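Local atomic coordinates of hypothetical protein SP2199 (PDB entry 2IBO), a protein that is of unknown function but belongs to the thiamine-binding protein family of the MTH1187-YkoF clan and so may bind thiamine or a related compound. Residues Q30-T35 with M53-E58; V44-F49 with L82-K87. All blocks are in the same frame, centred on the assembly; numbering follows the deposited sequence.

Contact 1. Residues Q30-T35 with M53-E58; sequences QTQEVT and MRILKE
Q32, V34 and I55 pack together where the chain leaves helix 16-31 and heads for strand 35-38, on the helical side of the sheet. The isoleucine comes from helix 49-64, which lies beside the first helix on that face. Its CD1 meets the exit segment at two places. CB of Q32 lies 3.4 Å from I55 CD1, and the CG of the glutamine rests against the same methyl. V34 arrives from its own side, tip to tip, with CG1 3.7 Å from I55 CD1. The isoleucine reaches this far because CG1 stands anti to its carbonyl carbon (chi1 -64°) and the chain runs on extended to CD1. In this ferredoxin-like alpha-beta plait, I55 also touches Y28 and L29 of helix 16-31 and L45 of strand 43-46, so it fills the corner between helices and sheet. Farther out, Q32 folds back at chi2 (-49°), bringing its amide to the edge of the R54 guanidinium with the two planes 64° apart. On another side of the helix, K57 NZ makes a salt bridge with D50 of a second subunit.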
ATOM      1  N   GLN A  30      20.959   7.560  -0.366  1.00 20.76           N
ATOM      2  CA  GLN A  30      21.625   8.869  -0.415  1.00 22.29           C
ATOM      3  C   GLN A  30      22.790   8.850  -1.422  1.00 23.31           C
ATOM      4  O   GLN A  30      23.145   9.861  -2.026  1.00 23.41           O
ATOM      5  CB  GLN A  30      22.147   9.245   0.979  1.00 19.29           C
ATOM      6  CG  GLN A  30      21.051   9.587   1.950  1.00 19.54           C
ATOM      7  CD  GLN A  30      21.536   9.703   3.379  1.00 19.27           C
ATOM      8  OE1 GLN A  30      20.886  10.346   4.206  1.00 20.46           O
ATOM      9  NE2 GLN A  30      22.673   9.066   3.687  1.00 19.18           N
ATOM     10  N   THR A  31      23.365   7.670  -1.586  1.00 24.72           N
ATOM     11  CA  THR A  31      24.469   7.431  -2.491  1.00 25.44           C
ATOM     12  C   THR A  31      24.106   7.659  -3.945  1.00 26.21           C
ATOM     13  O   THR A  31      24.955   8.055  -4.744  1.00 27.85           O
ATOM     14  CB  THR A  31      24.968   5.988  -2.317  1.00 26.80           C
ATOM     15  OG1 THR A  31      25.985   5.967  -1.316  1.00 27.81           O
ATOM     16  CG2 THR A  31      25.498   5.429  -3.596  1.00 26.43           C
ATOM     17  N   GLN A  32      22.858   7.396  -4.306  1.00 23.93           N
ATOM     18  CA  GLN A  32      22.451   7.596  -5.685  1.00 25.42           C
ATOM     19  C   GLN A  32      22.290   9.086  -5.991  1.00 25.78           C
ATOM     20  O   GLN A  32      22.121   9.909  -5.085  1.00 25.71           O
ATOM     21  CB  GLN A  32      21.156   6.844  -5.958  1.00 31.34           C
ATOM     22  CG  GLN A  32      21.261   5.352  -5.699  1.00 31.90           C
ATOM     23  CD  GLN A  32      22.479   4.726  -6.354  1.00 32.00           C
ATOM     24  OE1 GLN A  32      23.458   4.406  -5.689  1.00 31.85           O
ATOM     25  NE2 GLN A  32      22.425   4.561  -7.666  1.00 34.11           N
ATOM     26  N   GLU A  33      22.362   9.434  -7.269  1.00 21.17           N
ATOM     27  CA  GLU A  33      22.236  10.826  -7.669  1.00 22.27           C
ATOM     28  C   GLU A  33      20.788  11.076  -8.013  1.00 20.43           C
ATOM     29  O   GLU A  33      20.462  11.508  -9.113  1.00 20.21           O
ATOM     30  CB  GLU A  33      23.153  11.104  -8.865  1.00 39.61           C
ATOM     31  CG  GLU A  33      24.627  10.917  -8.533  1.00 43.26           C
ATOM     32  CD  GLU A  33      25.514  10.923  -9.756  1.00 45.73           C
ATOM     33  OE1 GLU A  33      25.393   9.991 -10.573  1.00 45.98           O
ATOM     34  OE2 GLU A  33      26.330  11.857  -9.902  1.00 46.85           O
ATOM     35  N   VAL A  34      19.922  10.808  -7.045  1.00 30.10           N
ATOM     36  CA  VAL A  34      18.486  10.952  -7.233  1.00 29.18           C
ATOM     37  C   VAL A  34      17.865  11.841  -6.174  1.00 27.33           C
ATOM     38  O   VAL A  34      18.319  11.859  -5.031  1.00 27.20           O
ATOM     39  CB  VAL A  34      17.806   9.551  -7.205  1.00 32.03           C
ATOM     40  CG1 VAL A  34      18.034   8.888  -5.866  1.00 30.78           C
ATOM     41  CG2 VAL A  34      16.336   9.668  -7.509  1.00 33.11           C
ATOM     42  N   THR A  35      16.841  12.596  -6.570  1.00 15.62           N
ATOM     43  CA  THR A  35      16.123  13.492  -5.660  1.00 14.26           C
ATOM     44  C   THR A  35      15.377  12.629  -4.640  1.00 14.21           C
ATOM     45  O   THR A  35      14.582  11.751  -5.003  1.00 12.19           O
ATOM     46  CB  THR A  35      15.117  14.374  -6.426  1.00 23.52           C
ATOM     47  OG1 THR A  35      15.847  15.241  -7.303  1.00 24.94           O
ATOM     48  CG2 THR A  35      14.277  15.214  -5.463  1.00 19.88           C
HETATM   49  N   MSE A  53      13.831   2.166 -10.997  1.00 21.19           N
HETATM   50  CA  MSE A  53      13.667   0.716 -10.912  1.00 21.88           C
HETATM   51  C   MSE A  53      14.990   0.082 -10.506  1.00 21.24           C
HETATM   52  O   MSE A  53      15.024  -0.856  -9.699  1.00 19.71           O
HETATM   53  CB  MSE A  53      13.180   0.139 -12.237  1.00 39.34           C
HETATM   54  CG  MSE A  53      11.715   0.454 -12.543  1.00 45.47           C
HETATM   55 SE   MSE A  53      10.479  -0.022 -11.087  1.00 54.85          SE
HETATM   56  CE  MSE A  53      10.291   1.738 -10.353  1.00 50.85           C
ATOM     57  N   ARG A  54      16.087   0.617 -11.046  1.00 26.31           N
ATOM     58  CA  ARG A  54      17.417   0.121 -10.730  1.00 24.87           C
ATOM     59  C   ARG A  54      17.716   0.380  -9.250  1.00 24.23           C
ATOM     60  O   ARG A  54      18.156  -0.518  -8.528  1.00 25.34           O
ATOM     61  CB  ARG A  54      18.459   0.826 -11.600  1.00 59.58           C
ATOM     62  CG  ARG A  54      19.849   0.239 -11.497  1.00 60.47           C
ATOM     63  CD  ARG A  54      20.891   1.217 -11.976  1.00 61.96           C
ATOM     64  NE  ARG A  54      21.189   2.226 -10.962  1.00 66.21           N
ATOM     65  CZ  ARG A  54      21.093   3.538 -11.162  1.00 68.23           C
ATOM     66  NH1 ARG A  54      20.702   4.018 -12.344  1.00 66.86           N
ATOM     67  NH2 ARG A  54      21.394   4.377 -10.178  1.00 69.29           N
ATOM     68  N   ILE A  55      17.471   1.608  -8.798  1.00 25.66           N
ATOM     69  CA  ILE A  55      17.727   1.968  -7.411  1.00 24.23           C
ATOM     70  C   ILE A  55      16.845   1.161  -6.460  1.00 25.28           C
ATOM     71  O   ILE A  55      17.302   0.723  -5.405  1.00 26.05           O
ATOM     72  CB  ILE A  55      17.518   3.486  -7.190  1.00 15.10           C
ATOM     73  CG1 ILE A  55      18.566   4.265  -8.015  1.00 14.09           C
ATOM     74  CG2 ILE A  55      17.637   3.835  -5.714  1.00 13.09           C
ATOM     75  CD1 ILE A  55      18.516   5.775  -7.844  1.00 14.62           C
ATOM     76  N   LEU A  56      15.586   0.946  -6.843  1.00 26.14           N
ATOM     77  CA  LEU A  56      14.656   0.176  -6.013  1.00 25.66           C
ATOM     78  C   LEU A  56      15.207  -1.226  -5.799  1.00 26.52           C
ATOM     79  O   LEU A  56      15.270  -1.706  -4.664  1.00 26.89           O
ATOM     80  CB  LEU A  56      13.272   0.084  -6.678  1.00 15.90           C
ATOM     81  CG  LEU A  56      12.202  -0.807  -6.006  1.00 14.05           C
ATOM     82  CD1 LEU A  56      11.939  -0.347  -4.565  1.00 13.61           C
ATOM     83  CD2 LEU A  56      10.914  -0.761  -6.813  1.00 12.48           C
ATOM     84  N   LYS A  57      15.617  -1.868  -6.896  1.00 13.64           N
ATOM     85  CA  LYS A  57      16.160  -3.223  -6.840  1.00 15.07           C
ATOM     86  C   LYS A  57      17.396  -3.300  -5.963  1.00 16.02           C
ATOM     87  O   LYS A  57      17.531  -4.233  -5.168  1.00 14.05           O
ATOM     88  CB  LYS A  57      16.497  -3.715  -8.236  1.00 56.68           C
ATOM     89  CG  LYS A  57      16.943  -5.160  -8.279  1.00 59.31           C
ATOM     90  CD  LYS A  57      17.187  -5.595  -9.709  1.00 59.04           C
ATOM     91  CE  LYS A  57      17.749  -6.995  -9.755  1.00 60.38           C
ATOM     92  NZ  LYS A  57      18.220  -7.359 -11.122  1.00 64.21           N
ATOM     93  N   GLU A  58      18.290  -2.319  -6.088  1.00 25.08           N
ATOM     94  CA  GLU A  58      19.500  -2.314  -5.273  1.00 26.66           C
ATOM     95  C   GLU A  58      19.143  -2.066  -3.808  1.00 26.09           C
ATOM     96  O   GLU A  58      19.651  -2.738  -2.914  1.00 25.90           O
ATOM     97  CB  GLU A  58      20.479  -1.241  -5.759  1.00 60.91           C
ATOM     98  CG  GLU A  58      21.830  -1.789  -6.206  1.00 65.98           C
ATOM     99  CD  GLU A  58      22.572  -2.518  -5.099  1.00 68.10           C
ATOM    100  OE1 GLU A  58      23.624  -3.128  -5.385  1.00 69.75           O
ATOM    101  OE2 GLU A  58      22.110  -2.480  -3.942  1.00 69.57           O
TER

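Contact 2. Residues V44-F49 with L82-K87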
ATOM      1  N   VAL A  44      10.645   8.956  -0.408  1.00 14.30           N
ATOM      2  CA  VAL A  44      10.195   9.305  -1.755  1.00 15.06           C
ATOM      3  C   VAL A  44      11.332   9.696  -2.676  1.00 15.37           C
ATOM      4  O   VAL A  44      12.085  10.615  -2.374  1.00 14.13           O
ATOM      5  CB  VAL A  44       9.171  10.481  -1.707  1.00 23.39           C
ATOM      6  CG1 VAL A  44       8.769  10.894  -3.114  1.00 21.23           C
ATOM      7  CG2 VAL A  44       7.950  10.074  -0.906  1.00 21.52           C
ATOM      8  N   LEU A  45      11.431   9.002  -3.808  1.00 17.26           N
ATOM      9  CA  LEU A  45      12.462   9.262  -4.809  1.00 18.01           C
ATOM     10  C   LEU A  45      11.832   9.822  -6.079  1.00 18.63           C
ATOM     11  O   LEU A  45      10.691   9.507  -6.402  1.00 18.34           O
ATOM     12  CB  LEU A  45      13.228   7.969  -5.128  1.00 16.18           C
ATOM     13  CG  LEU A  45      13.934   7.284  -3.946  1.00 15.14           C
ATOM     14  CD1 LEU A  45      14.619   6.015  -4.412  1.00 15.98           C
ATOM     15  CD2 LEU A  45      14.936   8.217  -3.328  1.00 13.11           C
ATOM     16  N   GLU A  46      12.578  10.641  -6.811  1.00 30.36           N
ATOM     17  CA  GLU A  46      12.057  11.242  -8.034  1.00 32.39           C
ATOM     18  C   GLU A  46      13.116  11.238  -9.135  1.00 32.25           C
ATOM     19  O   GLU A  46      14.258  11.619  -8.891  1.00 32.11           O
ATOM     20  CB  GLU A  46      11.625  12.677  -7.738  1.00 26.86           C
ATOM     21  CG  GLU A  46      10.675  13.255  -8.734  1.00 30.06           C
ATOM     22  CD  GLU A  46      10.514  14.755  -8.573  1.00 32.24           C
ATOM     23  OE1 GLU A  46       9.515  15.305  -9.072  1.00 35.61           O
ATOM     24  OE2 GLU A  46      11.389  15.397  -7.962  1.00 34.82           O
ATOM     25  N   GLY A  47      12.727  10.823 -10.342  1.00 16.38           N
ATOM     26  CA  GLY A  47      13.652  10.775 -11.465  1.00 17.23           C
ATOM     27  C   GLY A  47      13.151   9.903 -12.603  1.00 19.55           C
ATOM     28  O   GLY A  47      11.951   9.618 -12.685  1.00 21.12           O
ATOM     29  N   GLU A  48      14.066   9.478 -13.480  1.00 22.04           N
ATOM     30  CA  GLU A  48      13.743   8.628 -14.639  1.00 22.59           C
ATOM     31  C   GLU A  48      13.284   7.237 -14.198  1.00 22.32           C
ATOM     32  O   GLU A  48      13.855   6.640 -13.287  1.00 21.94           O
ATOM     33  CB  GLU A  48      14.964   8.484 -15.550  1.00 60.82           C
ATOM     34  CG  GLU A  48      15.342   9.733 -16.312  1.00 65.78           C
ATOM     35  CD  GLU A  48      14.289  10.141 -17.319  1.00 69.93           C
ATOM     36  OE1 GLU A  48      13.890   9.287 -18.143  1.00 71.02           O
ATOM     37  OE2 GLU A  48      13.863  11.318 -17.290  1.00 73.30           O
ATOM     38  N   PHE A  49      12.263   6.710 -14.857  1.00 28.04           N
ATOM     39  CA  PHE A  49      11.750   5.402 -14.494  1.00 28.13           C
ATOM     40  C   PHE A  49      12.852   4.360 -14.411  1.00 28.52           C
ATOM     41  O   PHE A  49      12.954   3.635 -13.412  1.00 27.79           O
ATOM     42  CB  PHE A  49      10.672   4.944 -15.484  1.00 23.88           C
ATOM     43  CG  PHE A  49       9.977   3.682 -15.062  1.00 23.47           C
ATOM     44  CD1 PHE A  49       9.411   3.580 -13.796  1.00 21.95           C
ATOM     45  CD2 PHE A  49       9.903   2.588 -15.918  1.00 23.81           C
ATOM     46  CE1 PHE A  49       8.789   2.412 -13.383  1.00 22.71           C
ATOM     47  CE2 PHE A  49       9.279   1.408 -15.514  1.00 23.60           C
ATOM     48  CZ  PHE A  49       8.719   1.325 -14.239  1.00 23.27           C
ATOM     49  N   LEU A  82       3.059  14.769 -11.886  1.00 35.99           N
ATOM     50  CA  LEU A  82       3.430  16.050 -11.303  1.00 36.13           C
ATOM     51  C   LEU A  82       4.648  15.766 -10.434  1.00 36.77           C
ATOM     52  O   LEU A  82       4.800  14.648  -9.928  1.00 35.80           O
ATOM     53  CB  LEU A  82       2.291  16.606 -10.445  1.00 59.23           C
ATOM     54  CG  LEU A  82       0.951  16.842 -11.146  1.00 59.63           C
ATOM     55  CD1 LEU A  82       0.338  15.509 -11.542  1.00 59.13           C
ATOM     56  CD2 LEU A  82       0.009  17.586 -10.216  1.00 59.06           C
ATOM     57  N   SER A  83       5.513  16.765 -10.267  1.00 42.44           N
ATOM     58  CA  SER A  83       6.736  16.603  -9.478  1.00 42.80           C
ATOM     59  C   SER A  83       6.463  16.683  -7.993  1.00 43.52           C
ATOM     60  O   SER A  83       5.373  17.067  -7.582  1.00 43.35           O
ATOM     61  CB  SER A  83       7.753  17.683  -9.838  1.00 45.85           C
ATOM     62  OG  SER A  83       7.433  18.904  -9.194  1.00 45.19           O
ATOM     63  N   ILE A  84       7.459  16.328  -7.185  1.00 34.73           N
ATOM     64  CA  ILE A  84       7.287  16.387  -5.743  1.00 35.25           C
ATOM     65  C   ILE A  84       6.871  17.797  -5.345  1.00 36.56           C
ATOM     66  O   ILE A  84       5.971  17.976  -4.528  1.00 37.30           O
ATOM     67  CB  ILE A  84       8.577  16.004  -4.994  1.00 26.96           C
ATOM     68  CG1 ILE A  84       8.935  14.550  -5.297  1.00 25.88           C
ATOM     69  CG2 ILE A  84       8.383  16.182  -3.492  1.00 25.76           C
ATOM     70  CD1 ILE A  84      10.025  13.989  -4.415  1.00 26.50           C
ATOM     71  N   ASP A  85       7.516  18.798  -5.933  1.00 45.81           N
ATOM     72  CA  ASP A  85       7.187  20.192  -5.645  1.00 47.51           C
ATOM     73  C   ASP A  85       5.739  20.525  -6.010  1.00 48.13           C
ATOM     74  O   ASP A  85       5.044  21.218  -5.269  1.00 47.80           O
ATOM     75  CB  ASP A  85       8.133  21.113  -6.408  1.00 59.11           C
ATOM     76  CG  ASP A  85       9.184  21.723  -5.520  1.00 59.55           C
ATOM     77  OD1 ASP A  85       9.660  21.016  -4.600  1.00 59.55           O
ATOM     78  OD2 ASP A  85       9.539  22.904  -5.753  1.00 59.83           O
ATOM     79  N   GLU A  86       5.291  20.023  -7.154  1.00 42.01           N
ATOM     80  CA  GLU A  86       3.931  20.265  -7.619  1.00 43.43           C
ATOM     81  C   GLU A  86       2.867  19.542  -6.784  1.00 43.75           C
ATOM     82  O   GLU A  86       1.861  20.145  -6.409  1.00 42.88           O
ATOM     83  CB  GLU A  86       3.828  19.879  -9.096  1.00 57.59           C
ATOM     84  CG  GLU A  86       4.706  20.764  -9.970  1.00 59.03           C
ATOM     85  CD  GLU A  86       5.047  20.141 -11.304  1.00 59.94           C
ATOM     86  OE1 GLU A  86       5.804  20.775 -12.066  1.00 61.19           O
ATOM     87  OE2 GLU A  86       4.567  19.024 -11.593  1.00 60.97           O
ATOM     88  N   LYS A  87       3.079  18.260  -6.493  1.00 56.63           N
ATOM     89  CA  LYS A  87       2.119  17.520  -5.676  1.00 57.09           C
ATOM     90  C   LYS A  87       1.986  18.280  -4.370  1.00 58.68           C
ATOM     91  O   LYS A  87       0.881  18.581  -3.931  1.00 59.14           O
ATOM     92  CB  LYS A  87       2.609  16.099  -5.368  1.00 41.66           C
ATOM     93  CG  LYS A  87       2.575  15.127  -6.535  1.00 39.99           C
ATOM     94  CD  LYS A  87       3.443  13.909  -6.241  1.00 39.20           C
ATOM     95  CE  LYS A  87       3.535  12.952  -7.436  1.00 38.42           C
ATOM     96  NZ  LYS A  87       4.684  12.004  -7.262  1.00 38.12           N
TER
HETATM   97  O   HOH W   1      10.032  18.213  -7.090  1.00 34.73           O
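This is a strand-to-helix contact at the end of the chain: the short helix 84-87 sits against strand 43-46, and a glutamate from the strand reaches the helix's first turn. E46 runs out nearly straight, with CG anti to the backbone N (chi1 -160°) and an extended chain beyond, which carries its carboxylate to the start of the helix. There I84 N donates to E46 OE1 at 3.0 Å, with an angle of 154° at the hydrogen. The N-H comes in from above the carboxylate plane, 58° out of it. The other oxygen is tied in through water 1, which donates to E46 OE2 and accepts from D85 N at 2.8 Å. Two successive amides of the first turn thus lead to one carboxylate, whose negative charge probably suits the positive end of the helix dipole.

The side chains of I84 and E46 run antiparallel alongside one another, CG1 of I84 lying 3.6 Å from the carboxylate carbon CD of E46. The apolar part of the contact is made by V44 CG1 and I84 CD1, which meet tip to tip at 3.6 Å. V37 of the neighbouring strand and P40 of a third subunit also pack on I84, and K87 makes a cation-pi contact with F41 of that subunit, so this corner also belongs to an interface.

The helix start has its own internal bonds as well. S83 OG accepts from E86 N at 3.2 Å, and S83 N donates to E86 OE2 at 2.8 Å. Those reciprocal bonds define a capping box at the helix N-terminus, with S83 as N-cap and the glutamate three residues on.

In the fold
The centres of the two contacts lie 13 Å apart, and strand 43-46 brings them together. Along the chain their segments alternate: 30-35, 44-49, 53-58, then 82-87. Segment 30-35 enters strand 35-38, which pairs antiparallel with 43-46, and the probable hydrogen bond from E46 N to T35 O (2.9 Å) joins the two contacts directly. L45 faces the helices and touches I55 and V34, whereas V44 and E46 point the other way, toward the C-terminal helix. Contact 1 therefore lies on the face covered by the two long helices and contact 2 on the opposite face of the sheet. In the four-chain assembly V44 and helix 84-87 meet the third subunit, and helix 49-64 the second.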